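Lovastatin nonaketide synthase, polyketide synthase component (Aspergillus terreus, PDB 7CPX) builds the nonaketide dihydromonacolin L from malonyl-CoA in lovastatin biosynthesis, acting as an iterative multidomain polyketide synthase together with LovC. Local coordinates at residues 1686-1697 with 1716-1727. The protein carries 2 engineered substitutions. Residues are numbered along the deposited sequence; the frame is centred on the assembly and turned at random.
Sequences PMKSTFVMLTEL and LLTYASNTVWLT
In Met1693, chi1 -47° sets CG over the indole of Trp1725, and bends at chi2 and chi3 carry CE on to meet CD2 of Leu1716 tip to tip. Met1693 CG lies over the five-membered ring, 3.5 Å from its centroid, a CH-pi contact, while SD makes an oblique Met-aromatic contact with the same ring. Phe1691, with CG anti to its carbonyl carbon (chi1 -83°), offers one ring face to Leu1716 CD1; Ala1720 CB approaches the ring obliquely near Phe1691 CD2, and Thr1723 lies alongside Phe1691 CB, pointing the same way.

The backbones pair as parallel strands, Phe1691 N giving to Asn1722 O at 2.8 Å and Val1724 N to Phe1691 O at 2.6 Å. Farther along, Met1693 N bonds to Val1724 O, and Met1693 O accepts from Leu1726 N. A beta bulge shifts the register by one residue between Ser1689 and Thr1690. There Ser1689 O takes two N-H groups, from Ser1721 N at 2.9 Å and from Asn1722 N at 3.1 Å, the latter almost straight.

Phe1691, Met1693 and Trp1725 share the sheet face packed by Leu1716 of helix 1705-1719, which links the two strands in a beta-alpha-beta unit; helix 1735-1750 also touches Trp1725 through Leu1744. On the other face, Asp1784 OD1 is hydrogen-bonded to both Thr1690 OG1 and Asn1722 ND2, and helix 1652-1664 covers Val1692 and Leu1726. Strand 1644-1647 continues the sheet beyond 1689-1693, and strand 1755-1761 beyond 1720-1728.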
ATOM      1  N   PRO A1686     -35.392 -81.665  23.957  1.00132.67           N
ATOM      2  CA  PRO A1686     -35.262 -81.436  22.514  1.00132.67           C
ATOM      3  C   PRO A1686     -34.439 -80.190  22.225  1.00132.67           C
ATOM      4  O   PRO A1686     -34.608 -79.147  22.862  1.00132.67           O
ATOM      5  CB  PRO A1686     -36.714 -81.274  22.047  1.00132.67           C
ATOM      6  CG  PRO A1686     -37.449 -80.791  23.245  1.00132.67           C
ATOM      7  CD  PRO A1686     -36.732 -81.309  24.459  1.00132.67           C
ATOM      8  N   MET A1687     -33.536 -80.309  21.252  1.00133.68           N
ATOM      9  CA  MET A1687     -32.624 -79.217  20.936  1.00133.68           C
ATOM     10  C   MET A1687     -33.257 -78.143  20.063  1.00133.68           C
ATOM     11  O   MET A1687     -32.685 -77.053  19.943  1.00133.68           O
ATOM     12  CB  MET A1687     -31.369 -79.763  20.254  1.00133.68           C
ATOM     13  CG  MET A1687     -30.369 -80.361  21.230  1.00133.68           C
ATOM     14  SD  MET A1687     -28.810 -80.834  20.462  1.00133.68           S
ATOM     15  CE  MET A1687     -27.835 -81.228  21.912  1.00133.68           C
ATOM     16  N   LYS A1688     -34.412 -78.413  19.456  1.00130.69           N
ATOM     17  CA  LYS A1688     -35.196 -77.399  18.764  1.00130.69           C
ATOM     18  C   LYS A1688     -36.377 -76.952  19.618  1.00130.69           C
ATOM     19  O   LYS A1688     -37.445 -76.619  19.099  1.00130.69           O
ATOM     20  CB  LYS A1688     -35.679 -77.919  17.412  1.00130.69           C
ATOM     21  CG  LYS A1688     -34.559 -78.349  16.475  1.00130.69           C
ATOM     22  CD  LYS A1688     -33.615 -77.198  16.161  1.00130.69           C
ATOM     23  CE  LYS A1688     -32.547 -77.611  15.164  1.00130.69           C
ATOM     24  NZ  LYS A1688     -31.592 -76.504  14.887  1.00130.69           N
ATOM     25  N   SER A1689     -36.186 -76.941  20.933  1.00132.30           N
ATOM     26  CA  SER A1689     -37.270 -76.669  21.860  1.00132.30           C
ATOM     27  C   SER A1689     -37.730 -75.220  21.773  1.00132.30           C
ATOM     28  O   SER A1689     -36.952 -74.308  21.486  1.00132.30           O
ATOM     29  CB  SER A1689     -36.826 -76.968  23.290  1.00132.30           C
ATOM     30  OG  SER A1689     -37.843 -76.632  24.217  1.00132.30           O
ATOM     31  N   THR A1690     -39.019 -75.023  22.029  1.00131.80           N
ATOM     32  CA  THR A1690     -39.584 -73.704  22.286  1.00131.80           C
ATOM     33  C   THR A1690     -39.864 -73.626  23.782  1.00131.80           C
ATOM     34  O   THR A1690     -40.723 -74.347  24.299  1.00131.80           O
ATOM     35  CB  THR A1690     -40.851 -73.474  21.467  1.00131.80           C
ATOM     36  OG1 THR A1690     -40.559 -73.636  20.074  1.00131.80           O
ATOM     37  CG2 THR A1690     -41.389 -72.074  21.707  1.00131.80           C
ATOM     38  N   PHE A1691     -39.124 -72.774  24.480  1.00130.12           N
ATOM     39  CA  PHE A1691     -39.200 -72.715  25.930  1.00130.12           C
ATOM     40  C   PHE A1691     -40.117 -71.587  26.388  1.00130.12           C
ATOM     41  O   PHE A1691     -40.134 -70.494  25.817  1.00130.12           O
ATOM     42  CB  PHE A1691     -37.811 -72.524  26.537  1.00130.12           C
ATOM     43  CG  PHE A1691     -37.032 -73.794  26.699  1.00130.12           C
ATOM     44  CD1 PHE A1691     -37.140 -74.546  27.854  1.00130.12           C
ATOM     45  CD2 PHE A1691     -36.169 -74.223  25.706  1.00130.12           C
ATOM     46  CE1 PHE A1691     -36.415 -75.710  28.011  1.00130.12           C
ATOM     47  CE2 PHE A1691     -35.439 -75.384  25.858  1.00130.12           C
ATOM     48  CZ  PHE A1691     -35.563 -76.131  27.010  1.00130.12           C
ATOM     49  N   VAL A1692     -40.888 -71.873  27.431  1.00129.84           N
ATOM     50  CA  VAL A1692     -41.727 -70.891  28.106  1.00129.84           C
ATOM     51  C   VAL A1692     -41.296 -70.892  29.564  1.00129.84           C
ATOM     52  O   VAL A1692     -41.558 -71.857  30.292  1.00129.84           O
ATOM     53  CB  VAL A1692     -43.222 -71.208  27.973  1.00129.84           C
ATOM     54  CG1 VAL A1692     -44.051 -70.145  28.676  1.00129.84           C
ATOM     55  CG2 VAL A1692     -43.609 -71.314  26.508  1.00129.84           C
ATOM     56  N   MET A1693     -40.639 -69.821  29.992  1.00128.84           N
ATOM     57  CA  MET A1693     -39.949 -69.783  31.275  1.00128.84           C
ATOM     58  C   MET A1693     -40.746 -68.925  32.248  1.00128.84           C
ATOM     59  O   MET A1693     -40.827 -67.703  32.087  1.00128.84           O
ATOM     60  CB  MET A1693     -38.535 -69.241  31.101  1.00128.84           C
ATOM     61  CG  MET A1693     -37.768 -69.873  29.949  1.00128.84           C
ATOM     62  SD  MET A1693     -37.438 -71.626  30.193  1.00128.84           S
ATOM     63  CE  MET A1693     -36.312 -71.557  31.581  1.00128.84           C
ATOM     64  N   LEU A1694     -41.330 -69.570  33.253  1.00130.05           N
ATOM     65  CA  LEU A1694     -41.971 -68.887  34.367  1.00130.05           C
ATOM     66  C   LEU A1694     -41.039 -68.747  35.563  1.00130.05           C
ATOM     67  O   LEU A1694     -41.487 -68.352  36.644  1.00130.05           O
ATOM     68  CB  LEU A1694     -43.241 -69.632  34.783  1.00130.05           C
ATOM     69  CG  LEU A1694     -44.473 -69.448  33.892  1.00130.05           C
ATOM     70  CD1 LEU A1694     -44.175 -69.815  32.446  1.00130.05           C
ATOM     71  CD2 LEU A1694     -45.634 -70.274  34.424  1.00130.05           C
ATOM     72  N   THR A1695     -39.754 -69.064  35.388  1.00130.52           N
ATOM     73  CA  THR A1695     -38.823 -69.042  36.510  1.00130.52           C
ATOM     74  C   THR A1695     -38.729 -67.652  37.124  1.00130.52           C
ATOM     75  O   THR A1695     -38.678 -67.510  38.351  1.00130.52           O
ATOM     76  CB  THR A1695     -37.442 -69.513  36.053  1.00130.52           C
ATOM     77  OG1 THR A1695     -36.965 -68.662  35.004  1.00130.52           O
ATOM     78  CG2 THR A1695     -37.512 -70.943  35.548  1.00130.52           C
ATOM     79  N   GLU A1696     -38.701 -66.613  36.287  1.00127.09           N
ATOM     80  CA  GLU A1696     -38.596 -65.257  36.810  1.00127.09           C
ATOM     81  C   GLU A1696     -39.796 -64.890  37.669  1.00127.09           C
ATOM     82  O   GLU A1696     -39.651 -64.109  38.615  1.00127.09           O
ATOM     83  CB  GLU A1696     -38.442 -64.259  35.663  1.00127.09           C
ATOM     84  CG  GLU A1696     -37.465 -64.702  34.591  1.00127.09           C
ATOM     85  CD  GLU A1696     -36.197 -65.294  35.171  1.00127.09           C
ATOM     86  OE1 GLU A1696     -35.716 -64.783  36.204  1.00127.09           O
ATOM     87  OE2 GLU A1696     -35.689 -66.279  34.596  1.00127.09           O
ATOM     88  N   LEU A1697     -40.975 -65.435  37.364  1.00128.56           N
ATOM     89  CA  LEU A1697     -42.096 -65.311  38.287  1.00128.56           C
ATOM     90  C   LEU A1697     -41.789 -66.010  39.602  1.00128.56           C
ATOM     91  O   LEU A1697     -42.149 -65.507  40.673  1.00128.56           O
ATOM     92  CB  LEU A1697     -43.363 -65.890  37.656  1.00128.56           C
ATOM     93  CG  LEU A1697     -43.659 -65.448  36.220  1.00128.56           C
ATOM     94  CD1 LEU A1697     -44.996 -65.998  35.755  1.00128.56           C
ATOM     95  CD2 LEU A1697     -43.632 -63.933  36.093  1.00128.56           C
ATOM     96  N   LEU A1716     -30.160 -74.483  28.702  1.00128.88           N
ATOM     97  CA  LEU A1716     -31.388 -73.992  28.091  1.00128.88           C
ATOM     98  C   LEU A1716     -31.105 -73.362  26.734  1.00128.88           C
ATOM     99  O   LEU A1716     -31.803 -73.634  25.751  1.00128.88           O
ATOM    100  CB  LEU A1716     -32.058 -72.985  29.028  1.00128.88           C
ATOM    101  CG  LEU A1716     -33.048 -71.990  28.420  1.00128.88           C
ATOM    102  CD1 LEU A1716     -34.206 -72.709  27.762  1.00128.88           C
ATOM    103  CD2 LEU A1716     -33.550 -71.042  29.492  1.00128.88           C
ATOM    104  N   LEU A1717     -30.073 -72.520  26.662  1.00125.96           N
ATOM    105  CA  LEU A1717     -29.713 -71.915  25.384  1.00125.96           C
ATOM    106  C   LEU A1717     -29.320 -72.982  24.373  1.00125.96           C
ATOM    107  O   LEU A1717     -29.692 -72.904  23.196  1.00125.96           O
ATOM    108  CB  LEU A1717     -28.569 -70.917  25.565  1.00125.96           C
ATOM    109  CG  LEU A1717     -28.773 -69.759  26.544  1.00125.96           C
ATOM    110  CD1 LEU A1717     -27.692 -68.710  26.337  1.00125.96           C
ATOM    111  CD2 LEU A1717     -30.157 -69.145  26.412  1.00125.96           C
ATOM    112  N   THR A1718     -28.564 -73.988  24.816  1.00130.20           N
ATOM    113  CA  THR A1718     -28.122 -75.034  23.901  1.00130.20           C
ATOM    114  C   THR A1718     -29.305 -75.804  23.328  1.00130.20           C
ATOM    115  O   THR A1718     -29.341 -76.098  22.127  1.00130.20           O
ATOM    116  CB  THR A1718     -27.163 -75.986  24.617  1.00130.20           C
ATOM    117  OG1 THR A1718     -26.064 -75.244  25.158  1.00130.20           O
ATOM    118  CG2 THR A1718     -26.634 -77.039  23.651  1.00130.20           C
ATOM    119  N   TYR A1719     -30.285 -76.137  24.169  1.00132.95           N
ATOM    120  CA  TYR A1719     -31.425 -76.928  23.724  1.00132.95           C
ATOM    121  C   TYR A1719     -32.559 -76.087  23.155  1.00132.95           C
ATOM    122  O   TYR A1719     -33.557 -76.658  22.700  1.00132.95           O
ATOM    123  CB  TYR A1719     -31.973 -77.769  24.879  1.00132.95           C
ATOM    124  CG  TYR A1719     -31.147 -78.991  25.200  1.00132.95           C
ATOM    125  CD1 TYR A1719     -31.312 -80.170  24.487  1.00132.95           C
ATOM    126  CD2 TYR A1719     -30.210 -78.968  26.220  1.00132.95           C
ATOM    127  CE1 TYR A1719     -30.560 -81.291  24.781  1.00132.95           C
ATOM    128  CE2 TYR A1719     -29.455 -80.083  26.522  1.00132.95           C
ATOM    129  CZ  TYR A1719     -29.634 -81.241  25.800  1.00132.95           C
ATOM    130  OH  TYR A1719     -28.882 -82.355  26.097  1.00132.95           O
ATOM    131  N   ALA A1720     -32.440 -74.764  23.163  1.00129.84           N
ATOM    132  CA  ALA A1720     -33.534 -73.883  22.781  1.00129.84           C
ATOM    133  C   ALA A1720     -33.295 -73.306  21.393  1.00129.84           C
ATOM    134  O   ALA A1720     -32.203 -72.809  21.098  1.00129.84           O
ATOM    135  CB  ALA A1720     -33.696 -72.747  23.792  1.00129.84           C
ATOM    136  N   SER A1721     -34.317 -73.391  20.544  1.00129.32           N
ATOM    137  CA  SER A1721     -34.379 -72.623  19.308  1.00129.32           C
ATOM    138  C   SER A1721     -35.275 -71.403  19.440  1.00129.32           C
ATOM    139  O   SER A1721     -35.020 -70.381  18.794  1.00129.32           O
ATOM    140  CB  SER A1721     -34.888 -73.500  18.160  1.00129.32           C
ATOM    141  OG  SER A1721     -36.202 -73.963  18.419  1.00129.32           O
ATOM    142  N   ASN A1722     -36.315 -71.499  20.265  1.00130.21           N
ATOM    143  CA  ASN A1722     -37.168 -70.377  20.616  1.00130.21           C
ATOM    144  C   ASN A1722     -37.403 -70.413  22.118  1.00130.21           C
ATOM    145  O   ASN A1722     -37.365 -71.480  22.737  1.00130.21           O
ATOM    146  CB  ASN A1722     -38.508 -70.428  19.873  1.00130.21           C
ATOM    147  CG  ASN A1722     -38.344 -70.334  18.370  1.00130.21           C
ATOM    148  OD1 ASN A1722     -37.389 -69.738  17.874  1.00130.21           O
ATOM    149  ND2 ASN A1722     -39.282 -70.920  17.636  1.00130.21           N
ATOM    150  N   THR A1723     -37.626 -69.243  22.708  1.00128.54           N
ATOM    151  CA  THR A1723     -37.905 -69.202  24.136  1.00128.54           C
ATOM    152  C   THR A1723     -38.615 -67.908  24.500  1.00128.54           C
ATOM    153  O   THR A1723     -38.354 -66.848  23.920  1.00128.54           O
ATOM    154  CB  THR A1723     -36.630 -69.336  24.970  1.00128.54           C
ATOM    155  OG1 THR A1723     -35.922 -70.523  24.592  1.00128.54           O
ATOM    156  CG2 THR A1723     -36.987 -69.398  26.450  1.00128.54           C
ATOM    157  N   VAL A1724     -39.502 -68.015  25.487  1.00128.14           N
ATOM    158  CA  VAL A1724     -40.218 -66.882  26.056  1.00128.14           C
ATOM    159  C   VAL A1724     -40.071 -66.941  27.568  1.00128.14           C
ATOM    160  O   VAL A1724     -40.381 -67.966  28.188  1.00128.14           O
ATOM    161  CB  VAL A1724     -41.707 -66.890  25.663  1.00128.14           C
ATOM    162  CG1 VAL A1724     -42.387 -65.616  26.140  1.00128.14           C
ATOM    163  CG2 VAL A1724     -41.861 -67.063  24.163  1.00128.14           C
ATOM    164  N   TRP A1725     -39.603 -65.849  28.159  1.00126.03           N
ATOM    165  CA  TRP A1725     -39.520 -65.701  29.603  1.00126.03           C
ATOM    166  C   TRP A1725     -40.653 -64.806  30.082  1.00126.03           C
ATOM    167  O   TRP A1725     -41.039 -63.858  29.395  1.00126.03           O
ATOM    168  CB  TRP A1725     -38.173 -65.106  30.018  1.00126.03           C
ATOM    169  CG  TRP A1725     -37.026 -66.056  29.885  1.00126.03           C
ATOM    170  CD1 TRP A1725     -36.444 -66.782  30.881  1.00126.03           C
ATOM    171  CD2 TRP A1725     -36.317 -66.384  28.685  1.00126.03           C
ATOM    172  NE1 TRP A1725     -35.418 -67.542  30.378  1.00126.03           N
ATOM    173  CE2 TRP A1725     -35.318 -67.315  29.031  1.00126.03           C
ATOM    174  CE3 TRP A1725     -36.426 -65.975  27.352  1.00126.03           C
ATOM    175  CZ2 TRP A1725     -34.439 -67.850  28.093  1.00126.03           C
ATOM    176  CZ3 TRP A1725     -35.548 -66.500  26.423  1.00126.03           C
ATOM    177  CH2 TRP A1725     -34.569 -67.431  26.797  1.00126.03           C
ATOM    178  N   LEU A1726     -41.198 -65.126  31.251  1.00127.40           N
ATOM    179  CA  LEU A1726     -42.249 -64.336  31.878  1.00127.40           C
ATOM    180  C   LEU A1726     -41.714 -63.756  33.177  1.00127.40           C
ATOM    181  O   LEU A1726     -41.221 -64.499  34.032  1.00127.40           O
ATOM    182  CB  LEU A1726     -43.491 -65.182  32.148  1.00127.40           C
ATOM    183  CG  LEU A1726     -44.133 -65.876  30.948  1.00127.40           C
ATOM    184  CD1 LEU A1726     -45.449 -66.498  31.370  1.00127.40           C
ATOM    185  CD2 LEU A1726     -44.337 -64.899  29.805  1.00127.40           C
ATOM    186  N   THR A1727     -41.824 -62.440  33.329  1.00123.63           N
ATOM    187  CA  THR A1727     -41.356 -61.741  34.513  1.00123.63           C
ATOM    188  C   THR A1727     -42.511 -60.968  35.130  1.00123.63           C
ATOM    189  O   THR A1727     -43.400 -60.486  34.425  1.00123.63           O
ATOM    190  CB  THR A1727     -40.212 -60.784  34.175  1.00123.63           C
ATOM    191  OG1 THR A1727     -40.718 -59.664  33.437  1.00123.63           O
ATOM    192  CG2 THR A1727     -39.152 -61.488  33.345  1.00123.63           C
TER